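Local coordinates for protein diphthine synthase (Entamoeba histolytica, PDB 3I4T) that probably transfers methyl groups from S-adenosylmethionine to a modified histidine of elongation factor 2 during diphthamide synthesis, at residues 104-109 / 126-131; 152-157 / 207-212; 234-239 / 270-275. One frame throughout, in Å; residues are numbered along the deposited sequence.

Interaction 1. Residues 104-109 / 126-131; sequences GDVYGA and VKVIHN
The rings of Y107 and H130 meet rim to rim, their centroids 5.5 Å apart and their planes inclined at 32°, so neither lies over the other. H130 NE2 comes in at the edge of the tyrosine ring, near its plane, 3.3 Å from Y107 CE2. One face of the imidazole carries V128 CG1 near its rim, and D105 OD1 lies at its edge, 3.6 Å from H130 CD2. V128 CG2 touches Y107 OH at 3.4 Å; CG1 reaches V106 CG2 at 3.5 Å and also rests against the tyrosine ring near CE2.

The polar half centres on D105, the N-cap residue of helix 106-109. With CG anti to the backbone N (chi1 -177°), its carboxylate can serve both segments. OD1 accepts from N131 N in a long but fairly straight bond of 3.3 Å (164° at the hydrogen), while OD2 takes the capping bond from G108 N at 2.9 Å; both donors stand out of the carboxylate plane. N136 of the second subunit also bonds to OD2, which ties the cap to the dimer interface. The side-chain amide of N131 turns away from D105 and donates to the carbonyls of G27 and D35.

The contact joins the loop after strand 97-102 to the C-terminal end of strand 126-129, an outer strand of the parallel sheet. Strand 22-27 runs between these two strands, with V106 packed on I25. Helix 113-122, in the crossover linking the segments, sends F116 against V106, Y107 and V128.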
ATOM      1  N   GLY A 104       6.817   7.291  -4.422  1.00 45.52           N
ATOM      2  CA  GLY A 104       5.946   6.326  -3.763  1.00 47.27           C
ATOM      3  C   GLY A 104       6.664   5.239  -2.985  1.00 48.08           C
ATOM      4  O   GLY A 104       7.448   5.518  -2.076  1.00 47.91           O
ATOM      5  N   ASP A 105       6.350   3.994  -3.333  1.00 49.37           N
ATOM      6  CA  ASP A 105       6.938   2.798  -2.710  1.00 50.46           C
ATOM      7  C   ASP A 105       7.613   1.961  -3.804  1.00 50.87           C
ATOM      8  O   ASP A 105       7.155   1.915  -4.944  1.00 50.74           O
ATOM      9  CB  ASP A 105       5.855   1.979  -1.994  1.00 50.47           C
ATOM     10  CG  ASP A 105       6.409   0.756  -1.260  1.00 51.83           C
ATOM     11  OD1 ASP A 105       7.396   0.911  -0.503  1.00 52.49           O
ATOM     12  OD2 ASP A 105       5.834  -0.358  -1.424  1.00 51.74           O
ATOM     13  N   VAL A 106       8.717   1.324  -3.446  1.00 51.76           N
ATOM     14  CA  VAL A 106       9.482   0.520  -4.380  1.00 52.89           C
ATOM     15  C   VAL A 106       8.618  -0.558  -5.047  1.00 53.72           C
ATOM     16  O   VAL A 106       8.579  -0.672  -6.280  1.00 53.13           O
ATOM     17  CB  VAL A 106      10.649  -0.157  -3.653  1.00 52.68           C
ATOM     18  CG1 VAL A 106      11.561  -0.860  -4.646  1.00 52.22           C
ATOM     19  CG2 VAL A 106      11.405   0.863  -2.830  1.00 52.70           C
ATOM     20  N   TYR A 107       7.950  -1.346  -4.204  1.00 54.98           N
ATOM     21  CA  TYR A 107       7.093  -2.437  -4.645  1.00 56.55           C
ATOM     22  C   TYR A 107       5.733  -1.896  -5.031  1.00 58.09           C
ATOM     23  O   TYR A 107       5.137  -2.368  -6.007  1.00 58.54           O
ATOM     24  CB  TYR A 107       6.927  -3.483  -3.543  1.00 55.94           C
ATOM     25  CG  TYR A 107       8.211  -4.131  -3.115  1.00 55.04           C
ATOM     26  CD1 TYR A 107       8.946  -4.916  -4.000  1.00 54.39           C
ATOM     27  CD2 TYR A 107       8.697  -3.961  -1.822  1.00 54.28           C
ATOM     28  CE1 TYR A 107      10.128  -5.519  -3.606  1.00 53.83           C
ATOM     29  CE2 TYR A 107       9.880  -4.558  -1.417  1.00 54.04           C
ATOM     30  CZ  TYR A 107      10.592  -5.336  -2.313  1.00 54.35           C
ATOM     31  OH  TYR A 107      11.772  -5.942  -1.913  1.00 55.63           O
ATOM     32  N   GLY A 108       5.252  -0.915  -4.256  1.00 59.67           N
ATOM     33  CA  GLY A 108       3.995  -0.214  -4.531  1.00 61.81           C
ATOM     34  C   GLY A 108       3.894   0.238  -5.981  1.00 63.32           C
ATOM     35  O   GLY A 108       2.830   0.127  -6.601  1.00 63.73           O
ATOM     36  N   ALA A 109       5.012   0.723  -6.523  1.00 64.61           N
ATOM     37  CA  ALA A 109       5.099   1.136  -7.924  1.00 65.86           C
ATOM     38  C   ALA A 109       5.163  -0.061  -8.877  1.00 66.63           C
ATOM     39  O   ALA A 109       4.513  -0.053  -9.929  1.00 66.78           O
ATOM     40  CB  ALA A 109       6.298   2.049  -8.132  1.00 65.82           C
ATOM     41  N   VAL A 126      20.800  -5.711  -2.435  1.00 44.22           N
ATOM     42  CA  VAL A 126      19.798  -4.650  -2.541  1.00 43.01           C
ATOM     43  C   VAL A 126      19.134  -4.416  -1.196  1.00 41.96           C
ATOM     44  O   VAL A 126      18.786  -5.366  -0.503  1.00 41.87           O
ATOM     45  CB  VAL A 126      18.689  -4.999  -3.572  1.00 42.98           C
ATOM     46  CG1 VAL A 126      17.602  -3.938  -3.584  1.00 42.98           C
ATOM     47  CG2 VAL A 126      19.268  -5.143  -4.949  1.00 43.37           C
ATOM     48  N   LYS A 127      18.957  -3.152  -0.832  1.00 40.66           N
ATOM     49  CA  LYS A 127      18.227  -2.820   0.376  1.00 39.57           C
ATOM     50  C   LYS A 127      17.082  -1.876   0.022  1.00 38.72           C
ATOM     51  O   LYS A 127      17.294  -0.766  -0.495  1.00 37.96           O
ATOM     52  CB  LYS A 127      19.163  -2.228   1.440  1.00 39.84           C
ATOM     53  CG  LYS A 127      18.489  -1.727   2.721  1.00 41.17           C
ATOM     54  CD  LYS A 127      17.718  -2.845   3.432  1.00 45.10           C
ATOM     55  CE  LYS A 127      17.175  -2.408   4.790  1.00 46.61           C
ATOM     56  NZ  LYS A 127      16.627  -3.599   5.521  1.00 47.41           N
ATOM     57  N   VAL A 128      15.869  -2.345   0.299  1.00 37.77           N
ATOM     58  CA  VAL A 128      14.644  -1.604   0.020  1.00 37.09           C
ATOM     59  C   VAL A 128      14.237  -0.798   1.245  1.00 36.43           C
ATOM     60  O   VAL A 128      14.222  -1.322   2.342  1.00 36.71           O
ATOM     61  CB  VAL A 128      13.502  -2.567  -0.400  1.00 37.39           C
ATOM     62  CG1 VAL A 128      12.200  -1.809  -0.677  1.00 37.25           C
ATOM     63  CG2 VAL A 128      13.916  -3.367  -1.642  1.00 37.16           C
ATOM     64  N   ILE A 129      13.945   0.487   1.055  1.00 35.76           N
ATOM     65  CA  ILE A 129      13.358   1.309   2.102  1.00 35.14           C
ATOM     66  C   ILE A 129      11.941   1.706   1.657  1.00 35.22           C
ATOM     67  O   ILE A 129      11.752   2.324   0.601  1.00 35.55           O
ATOM     68  CB  ILE A 129      14.276   2.517   2.470  1.00 35.34           C
ATOM     69  CG1 ILE A 129      15.569   2.005   3.142  1.00 35.10           C
ATOM     70  CG2 ILE A 129      13.557   3.492   3.396  1.00 34.33           C
ATOM     71  CD1 ILE A 129      16.760   2.938   3.086  1.00 33.06           C
ATOM     72  N   HIS A 130      10.953   1.308   2.459  1.00 34.81           N
ATOM     73  CA  HIS A 130       9.536   1.417   2.119  1.00 33.98           C
ATOM     74  C   HIS A 130       8.971   2.793   2.477  1.00 34.01           C
ATOM     75  O   HIS A 130       9.467   3.456   3.402  1.00 33.85           O
ATOM     76  CB  HIS A 130       8.730   0.330   2.850  1.00 33.64           C
ATOM     77  CG  HIS A 130       9.087  -1.070   2.446  1.00 34.18           C
ATOM     78  ND1 HIS A 130       9.989  -1.842   3.151  1.00 34.19           N
ATOM     79  CD2 HIS A 130       8.688  -1.828   1.395  1.00 34.58           C
ATOM     80  CE1 HIS A 130      10.126  -3.014   2.554  1.00 32.89           C
ATOM     81  NE2 HIS A 130       9.355  -3.029   1.483  1.00 31.93           N
ATOM     82  N   ASN A 131       7.914   3.191   1.760  1.00 33.41           N
ATOM     83  CA  ASN A 131       7.196   4.441   1.998  1.00 33.26           C
ATOM     84  C   ASN A 131       5.730   4.321   1.527  1.00 33.61           C
ATOM     85  O   ASN A 131       5.285   3.236   1.150  1.00 33.76           O
ATOM     86  CB  ASN A 131       7.911   5.591   1.274  1.00 33.14           C
ATOM     87  CG  ASN A 131       7.730   6.946   1.966  1.00 32.34           C
ATOM     88  OD1 ASN A 131       6.667   7.246   2.515  1.00 31.18           O
ATOM     89  ND2 ASN A 131       8.766   7.774   1.914  1.00 30.31           N
TER

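Interaction 2. Residues 152-157 / 207-212; sequences VSVCFW and RYMTIN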
ATOM      1  N   VAL A 152      -5.693  -2.316 -12.339  1.00 32.33           N
ATOM      2  CA  VAL A 152      -5.644  -2.293 -13.809  1.00 32.69           C
ATOM      3  C   VAL A 152      -5.000  -1.002 -14.339  1.00 33.70           C
ATOM      4  O   VAL A 152      -4.990   0.026 -13.649  1.00 33.89           O
ATOM      5  CB  VAL A 152      -7.032  -2.510 -14.466  1.00 31.99           C
ATOM      6  CG1 VAL A 152      -7.639  -3.813 -14.016  1.00 31.99           C
ATOM      7  CG2 VAL A 152      -7.967  -1.347 -14.175  1.00 31.11           C
ATOM      8  N   SER A 153      -4.467  -1.078 -15.559  1.00 34.52           N
ATOM      9  CA  SER A 153      -3.779   0.054 -16.199  1.00 35.94           C
ATOM     10  C   SER A 153      -4.413   0.414 -17.530  1.00 36.22           C
ATOM     11  O   SER A 153      -4.626  -0.455 -18.386  1.00 35.96           O
ATOM     12  CB  SER A 153      -2.282  -0.242 -16.408  1.00 35.61           C
ATOM     13  OG  SER A 153      -1.582  -0.225 -15.169  1.00 37.65           O
ATOM     14  N   VAL A 154      -4.714   1.699 -17.695  1.00 36.94           N
ATOM     15  CA  VAL A 154      -5.203   2.213 -18.968  1.00 37.75           C
ATOM     16  C   VAL A 154      -4.039   2.870 -19.716  1.00 38.64           C
ATOM     17  O   VAL A 154      -3.298   3.664 -19.141  1.00 38.82           O
ATOM     18  CB  VAL A 154      -6.402   3.173 -18.780  1.00 37.41           C
ATOM     19  CG1 VAL A 154      -6.869   3.723 -20.118  1.00 37.12           C
ATOM     20  CG2 VAL A 154      -7.555   2.439 -18.107  1.00 37.10           C
ATOM     21  N   CYS A 155      -3.881   2.505 -20.988  1.00 39.78           N
ATOM     22  CA  CYS A 155      -2.791   2.993 -21.833  1.00 41.17           C
ATOM     23  C   CYS A 155      -3.274   4.031 -22.849  1.00 41.22           C
ATOM     24  O   CYS A 155      -4.464   4.071 -23.186  1.00 41.05           O
ATOM     25  CB  CYS A 155      -2.139   1.820 -22.574  1.00 41.28           C
ATOM     26  SG  CYS A 155      -1.291   0.623 -21.482  1.00 45.64           S
ATOM     27  N   PHE A 156      -2.342   4.861 -23.327  1.00 41.18           N
ATOM     28  CA  PHE A 156      -2.613   5.770 -24.435  1.00 41.56           C
ATOM     29  C   PHE A 156      -2.799   5.001 -25.740  1.00 41.66           C
ATOM     30  O   PHE A 156      -1.943   4.203 -26.123  1.00 41.80           O
ATOM     31  CB  PHE A 156      -1.476   6.791 -24.615  1.00 41.42           C
ATOM     32  CG  PHE A 156      -1.585   7.990 -23.716  1.00 40.99           C
ATOM     33  CD1 PHE A 156      -2.654   8.868 -23.830  1.00 39.58           C
ATOM     34  CD2 PHE A 156      -0.599   8.250 -22.766  1.00 40.74           C
ATOM     35  CE1 PHE A 156      -2.756   9.973 -23.003  1.00 39.51           C
ATOM     36  CE2 PHE A 156      -0.692   9.358 -21.933  1.00 39.78           C
ATOM     37  CZ  PHE A 156      -1.764  10.221 -22.054  1.00 40.01           C
ATOM     38  N   TRP A 157      -3.911   5.256 -26.420  1.00 41.76           N
ATOM     39  CA  TRP A 157      -4.168   4.643 -27.717  1.00 41.95           C
ATOM     40  C   TRP A 157      -3.386   5.340 -28.821  1.00 42.54           C
ATOM     41  O   TRP A 157      -3.169   6.556 -28.768  1.00 42.78           O
ATOM     42  CB  TRP A 157      -5.659   4.641 -28.016  1.00 41.33           C
ATOM     43  CG  TRP A 157      -6.396   3.534 -27.320  1.00 40.32           C
ATOM     44  CD1 TRP A 157      -5.886   2.642 -26.414  1.00 38.80           C
ATOM     45  CD2 TRP A 157      -7.782   3.215 -27.459  1.00 39.34           C
ATOM     46  NE1 TRP A 157      -6.868   1.781 -25.993  1.00 38.81           N
ATOM     47  CE2 TRP A 157      -8.044   2.110 -26.616  1.00 39.15           C
ATOM     48  CE3 TRP A 157      -8.828   3.750 -28.220  1.00 38.56           C
ATOM     49  CZ2 TRP A 157      -9.313   1.532 -26.506  1.00 39.67           C
ATOM     50  CZ3 TRP A 157     -10.096   3.175 -28.114  1.00 39.60           C
ATOM     51  CH2 TRP A 157     -10.325   2.075 -27.264  1.00 39.74           C
ATOM     52  N   ARG A 207       3.950  13.079 -20.878  1.00 51.09           N
ATOM     53  CA  ARG A 207       2.518  13.273 -21.022  1.00 49.77           C
ATOM     54  C   ARG A 207       1.802  12.326 -20.060  1.00 48.03           C
ATOM     55  O   ARG A 207       1.951  11.113 -20.133  1.00 47.85           O
ATOM     56  CB  ARG A 207       2.100  13.035 -22.487  1.00 50.22           C
ATOM     57  CG  ARG A 207       0.767  13.657 -22.894  1.00 51.72           C
ATOM     58  CD  ARG A 207       0.575  13.652 -24.421  1.00 55.28           C
ATOM     59  NE  ARG A 207       0.137  12.362 -24.984  1.00 56.94           N
ATOM     60  CZ  ARG A 207       0.904  11.540 -25.708  1.00 57.77           C
ATOM     61  NH1 ARG A 207       2.173  11.847 -25.964  1.00 58.21           N
ATOM     62  NH2 ARG A 207       0.404  10.402 -26.180  1.00 56.59           N
ATOM     63  N   TYR A 208       1.052  12.902 -19.134  1.00 46.23           N
ATOM     64  CA  TYR A 208       0.295  12.134 -18.162  1.00 44.35           C
ATOM     65  C   TYR A 208      -1.155  12.027 -18.597  1.00 43.33           C
ATOM     66  O   TYR A 208      -1.788  13.035 -18.929  1.00 42.94           O
ATOM     67  CB  TYR A 208       0.368  12.808 -16.800  1.00 44.27           C
ATOM     68  CG  TYR A 208       1.701  12.664 -16.120  1.00 44.06           C
ATOM     69  CD1 TYR A 208       1.863  11.745 -15.080  1.00 43.51           C
ATOM     70  CD2 TYR A 208       2.802  13.451 -16.500  1.00 43.03           C
ATOM     71  CE1 TYR A 208       3.084  11.603 -14.434  1.00 44.19           C
ATOM     72  CE2 TYR A 208       4.035  13.310 -15.868  1.00 42.99           C
ATOM     73  CZ  TYR A 208       4.165  12.379 -14.834  1.00 44.87           C
ATOM     74  OH  TYR A 208       5.370  12.206 -14.188  1.00 46.67           O
ATOM     75  N   MET A 209      -1.679  10.805 -18.605  1.00 42.14           N
ATOM     76  CA  MET A 209      -3.083  10.601 -18.924  1.00 40.85           C
ATOM     77  C   MET A 209      -3.937  11.210 -17.834  1.00 39.87           C
ATOM     78  O   MET A 209      -3.601  11.131 -16.653  1.00 39.48           O
ATOM     79  CB  MET A 209      -3.402   9.114 -19.084  1.00 41.08           C
ATOM     80  CG  MET A 209      -4.871   8.825 -19.367  1.00 40.86           C
ATOM     81  SD  MET A 209      -5.185   7.082 -19.638  1.00 43.41           S
ATOM     82  CE  MET A 209      -4.699   6.906 -21.357  1.00 41.80           C
ATOM     83  N   THR A 210      -5.040  11.818 -18.250  1.00 39.15           N
ATOM     84  CA  THR A 210      -6.019  12.394 -17.337  1.00 38.46           C
ATOM     85  C   THR A 210      -7.181  11.449 -17.079  1.00 38.03           C
ATOM     86  O   THR A 210      -7.477  10.555 -17.871  1.00 38.04           O
ATOM     87  CB  THR A 210      -6.617  13.698 -17.918  1.00 38.72           C
ATOM     88  OG1 THR A 210      -7.335  13.395 -19.127  1.00 39.72           O
ATOM     89  CG2 THR A 210      -5.525  14.720 -18.212  1.00 37.17           C
ATOM     90  N   ILE A 211      -7.851  11.674 -15.957  1.00 37.74           N
ATOM     91  CA  ILE A 211      -9.138  11.066 -15.666  1.00 37.02           C
ATOM     92  C   ILE A 211     -10.120  11.226 -16.833  1.00 37.20           C
ATOM     93  O   ILE A 211     -10.859  10.285 -17.155  1.00 37.30           O
ATOM     94  CB  ILE A 211      -9.708  11.683 -14.374  1.00 37.07           C
ATOM     95  CG1 ILE A 211      -9.003  11.071 -13.160  1.00 37.26           C
ATOM     96  CG2 ILE A 211     -11.229  11.522 -14.284  1.00 36.29           C
ATOM     97  CD1 ILE A 211      -9.029  11.945 -11.912  1.00 38.22           C
ATOM     98  N   ASN A 212     -10.118  12.418 -17.450  1.00 37.16           N
ATOM     99  CA  ASN A 212     -10.982  12.751 -18.587  1.00 37.07           C
ATOM    100  C   ASN A 212     -10.762  11.800 -19.766  1.00 37.33           C
ATOM    101  O   ASN A 212     -11.717  11.205 -20.282  1.00 37.49           O
ATOM    102  CB  ASN A 212     -10.764  14.209 -19.040  1.00 36.87           C
ATOM    103  CG  ASN A 212     -10.838  15.212 -17.888  1.00 37.62           C
ATOM    104  OD1 ASN A 212      -9.809  15.622 -17.348  1.00 39.81           O
ATOM    105  ND2 ASN A 212     -12.051  15.610 -17.512  1.00 36.04           N
TER
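F156 is held between R207 and M209, one on each face of its ring, and the two sides differ in character: a buried thioether on one, an exposed guanidinium on the other. On the buried side the packing is close. M209 runs straight through its first two torsions and bends at the third (chi3 -81°), which swings CE over the ring to 4.0 Å from the F156 centroid, a CH-pi contact. Its sulfur stands further off above the same face, completing a Met-aromatic pair, and touches V154 CG1 at 3.8 Å. The methyl also abuts a backbone carbonyl, with M209 CE 3.4 Å from C155 O; that oxygen is satisfied by Q217 NE2. At the far rim F156 CZ presses against the opposing backbone, 3.4 Å from M209 CA.

The opposite face is the looser side of the contact, for R207 is exposed and its side chain comes no nearer the ring than 4.0 Å, from NH2 to F156 CG. R207 bends back at chi3 and places its CZ almost exactly on the ring normal, 4.5 Å from the F156 centroid: a cation-pi contact, although the guanidinium is tilted 48° from the ring plane. No hydrogen bond links the two segments directly.

Both segments instead flank strand 180-187 of the mixed sheet. Strand 152-154 pairs with it in parallel and strand 207-208 antiparallel, and D185 receives F156 N on its carboxylate while its backbone bonds with that of M209. M209 also packs on L184, and helix 211-225 begins just beyond it.

Interaction 3. Residues 234-239 / 270-275; sequences TMVVGM and LIPAPQ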
ATOM      1  N   THR A 234     -22.535   5.419 -14.134  1.00 37.18           N
ATOM      2  CA  THR A 234     -21.845   4.715 -13.042  1.00 36.23           C
ATOM      3  C   THR A 234     -21.084   5.726 -12.188  1.00 35.76           C
ATOM      4  O   THR A 234     -20.339   6.537 -12.726  1.00 35.91           O
ATOM      5  CB  THR A 234     -20.878   3.613 -13.584  1.00 36.06           C
ATOM      6  OG1 THR A 234     -21.631   2.602 -14.272  1.00 34.97           O
ATOM      7  CG2 THR A 234     -20.079   2.959 -12.455  1.00 35.18           C
ATOM      8  N   MET A 235     -21.294   5.681 -10.872  1.00 35.35           N
ATOM      9  CA  MET A 235     -20.641   6.588  -9.921  1.00 35.05           C
ATOM     10  C   MET A 235     -19.220   6.118  -9.650  1.00 34.85           C
ATOM     11  O   MET A 235     -19.001   4.995  -9.180  1.00 35.34           O
ATOM     12  CB  MET A 235     -21.418   6.671  -8.595  1.00 35.23           C
ATOM     13  CG  MET A 235     -22.839   7.243  -8.687  1.00 35.93           C
ATOM     14  SD  MET A 235     -22.906   9.037  -8.968  1.00 39.92           S
ATOM     15  CE  MET A 235     -22.596   9.665  -7.318  1.00 37.73           C
ATOM     16  N   VAL A 236     -18.257   6.980  -9.942  1.00 34.24           N
ATOM     17  CA  VAL A 236     -16.853   6.641  -9.807  1.00 33.77           C
ATOM     18  C   VAL A 236     -16.146   7.763  -9.087  1.00 34.15           C
ATOM     19  O   VAL A 236     -16.730   8.816  -8.823  1.00 34.67           O
ATOM     20  CB  VAL A 236     -16.169   6.414 -11.175  1.00 33.75           C
ATOM     21  CG1 VAL A 236     -16.786   5.205 -11.895  1.00 33.32           C
ATOM     22  CG2 VAL A 236     -16.237   7.682 -12.047  1.00 33.11           C
ATOM     23  N   VAL A 237     -14.878   7.532  -8.781  1.00 34.05           N
ATOM     24  CA  VAL A 237     -14.116   8.435  -7.952  1.00 33.83           C
ATOM     25  C   VAL A 237     -12.895   8.872  -8.745  1.00 34.12           C
ATOM     26  O   VAL A 237     -12.009   8.059  -9.028  1.00 34.31           O
ATOM     27  CB  VAL A 237     -13.669   7.748  -6.636  1.00 33.89           C
ATOM     28  CG1 VAL A 237     -13.093   8.766  -5.651  1.00 32.93           C
ATOM     29  CG2 VAL A 237     -14.830   6.976  -6.001  1.00 33.13           C
ATOM     30  N   GLY A 238     -12.871  10.149  -9.121  1.00 33.85           N
ATOM     31  CA  GLY A 238     -11.720  10.737  -9.764  1.00 33.94           C
ATOM     32  C   GLY A 238     -10.819  11.247  -8.667  1.00 34.69           C
ATOM     33  O   GLY A 238     -11.288  11.884  -7.715  1.00 34.69           O
ATOM     34  N   MET A 239      -9.529  10.952  -8.776  1.00 34.91           N
ATOM     35  CA  MET A 239      -8.583  11.393  -7.768  1.00 35.63           C
ATOM     36  C   MET A 239      -7.352  11.992  -8.399  1.00 35.40           C
ATOM     37  O   MET A 239      -6.731  11.387  -9.271  1.00 35.71           O
ATOM     38  CB  MET A 239      -8.199  10.234  -6.850  1.00 36.41           C
ATOM     39  CG  MET A 239      -9.404   9.604  -6.151  1.00 38.26           C
ATOM     40  SD  MET A 239      -8.895   8.331  -5.013  1.00 43.90           S
ATOM     41  CE  MET A 239      -8.445   9.294  -3.574  1.00 41.89           C
ATOM     42  N   LEU A 270     -11.112   5.384  -9.359  1.00 30.52           N
ATOM     43  CA  LEU A 270     -11.622   4.252  -8.599  1.00 30.29           C
ATOM     44  C   LEU A 270     -13.012   3.882  -9.078  1.00 30.28           C
ATOM     45  O   LEU A 270     -13.918   4.723  -9.131  1.00 30.27           O
ATOM     46  CB  LEU A 270     -11.648   4.542  -7.100  1.00 30.03           C
ATOM     47  CG  LEU A 270     -10.419   5.174  -6.440  1.00 30.47           C
ATOM     48  CD1 LEU A 270     -10.692   5.342  -4.948  1.00 31.58           C
ATOM     49  CD2 LEU A 270      -9.153   4.375  -6.665  1.00 28.07           C
ATOM     50  N   ILE A 271     -13.165   2.620  -9.449  1.00 30.10           N
ATOM     51  CA  ILE A 271     -14.449   2.105  -9.844  1.00 30.18           C
ATOM     52  C   ILE A 271     -14.956   1.183  -8.740  1.00 30.40           C
ATOM     53  O   ILE A 271     -14.512   0.033  -8.630  1.00 30.14           O
ATOM     54  CB  ILE A 271     -14.394   1.365 -11.205  1.00 30.20           C
ATOM     55  CG1 ILE A 271     -13.795   2.272 -12.288  1.00 28.13           C
ATOM     56  CG2 ILE A 271     -15.801   0.889 -11.596  1.00 30.12           C
ATOM     57  CD1 ILE A 271     -13.526   1.566 -13.624  1.00 25.20           C
ATOM     58  N   PRO A 272     -15.877   1.697  -7.905  1.00 30.47           N
ATOM     59  CA  PRO A 272     -16.428   0.943  -6.780  1.00 30.65           C
ATOM     60  C   PRO A 272     -17.102  -0.338  -7.238  1.00 31.02           C
ATOM     61  O   PRO A 272     -17.560  -0.400  -8.370  1.00 31.35           O
ATOM     62  CB  PRO A 272     -17.480   1.895  -6.197  1.00 30.71           C
ATOM     63  CG  PRO A 272     -17.058   3.268  -6.632  1.00 30.48           C
ATOM     64  CD  PRO A 272     -16.380   3.086  -7.958  1.00 30.50           C
ATOM     65  N   ALA A 273     -17.164  -1.351  -6.368  1.00 31.42           N
ATOM     66  CA  ALA A 273     -18.024  -2.530  -6.600  1.00 31.48           C
ATOM     67  C   ALA A 273     -19.504  -2.125  -6.768  1.00 31.67           C
ATOM     68  O   ALA A 273     -19.896  -1.056  -6.315  1.00 31.52           O
ATOM     69  CB  ALA A 273     -17.880  -3.518  -5.443  1.00 31.23           C
ATOM     70  N   PRO A 274     -20.330  -2.979  -7.412  1.00 32.08           N
ATOM     71  CA  PRO A 274     -21.764  -2.685  -7.491  1.00 32.65           C
ATOM     72  C   PRO A 274     -22.461  -2.453  -6.138  1.00 33.30           C
ATOM     73  O   PRO A 274     -23.456  -1.740  -6.098  1.00 33.41           O
ATOM     74  CB  PRO A 274     -22.327  -3.915  -8.207  1.00 32.54           C
ATOM     75  CG  PRO A 274     -21.213  -4.332  -9.112  1.00 32.00           C
ATOM     76  CD  PRO A 274     -19.983  -4.146  -8.249  1.00 32.16           C
ATOM     77  N   GLN A 275     -21.961  -3.032  -5.043  1.00 33.62           N
ATOM     78  CA  GLN A 275     -22.477  -2.619  -3.734  1.00 34.09           C
ATOM     79  C   GLN A 275     -21.442  -1.987  -2.830  1.00 34.05           C
ATOM     80  O   GLN A 275     -20.357  -2.528  -2.578  1.00 34.01           O
ATOM     81  CB  GLN A 275     -23.323  -3.690  -3.013  1.00 34.47           C
ATOM     82  CG  GLN A 275     -22.598  -4.860  -2.442  1.00 35.60           C
ATOM     83  CD  GLN A 275     -21.996  -4.622  -1.050  1.00 36.80           C
ATOM     84  OE1 GLN A 275     -21.037  -5.299  -0.673  1.00 36.31           O
ATOM     85  NE2 GLN A 275     -22.552  -3.675  -0.291  1.00 35.27           N
TER
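V237 and L270 form an antiparallel hydrogen-bonded pair where strands 235-240 and 267-271 lie side by side in the mixed sheet of the methylase fold. V237 N donates to L270 O at 3.0 Å and L270 N to V237 O at 2.8 Å, both donors lying in the carbonyl planes.

The side chains of the pair share a face, with V237 CB 3.8 Å from L270 CB. V237 sets CG1 anti to its own N (chi1 -169°), leaving CG2 to lie along the flank of L270 near its carbonyl. L270 differs, with CG anti to the carbonyl carbon (chi1 -47°), and its extended second torsion carries CD1 on toward M239. V236 belongs to the reverse face. There CG1 stands anti to the carbonyl carbon and reaches I271 CG1 at 4.2 Å, while CG2 occupies the crowded position between N and C; V236 CB itself rests 3.5 Å from L270 O.

The ladder stops at P272. M235 and P272 would form the next hydrogen-bonded pair, but proline has no N-H, and P272 CD instead sits 3.5 Å from M235 O. Beyond it the chain leaves the sheet, and A273 N is taken by H179 ND1. In the other direction the pairing continues, M239 bonding with C268 through the backbone. I249 and Y251 of strand 248-253 flank V237, while I170 and R174 of helix 166-175 pack on I271. On the V237 and L270 face, M239, bent at its third torsion (chi3 82°), brings SD to 3.5 Å from L270 CD1.

Interaction 1 belongs to the parallel sheet and the dimer interface, whereas interactions 2 and 3 lie on the other side of the chain's centre, in the mixed sheet, where strand 180-187 pairs with strands 152-154, 207-208 and 267-271. Interactions 1 and 3 are buried; interaction 2 is only partly so, with an arginine at its surface. Their chemistry follows: a carboxylate capping a helix in the first, an aromatic ring between a cation and a thioether in the second, and backbone pairing with aliphatic packing in the third. Interactions 2 and 3, centres about 17 Å apart, meet directly where I211 CD1 packs 3.6 Å from G238 CA, joining the start of helix 211-225 to strand 235-240.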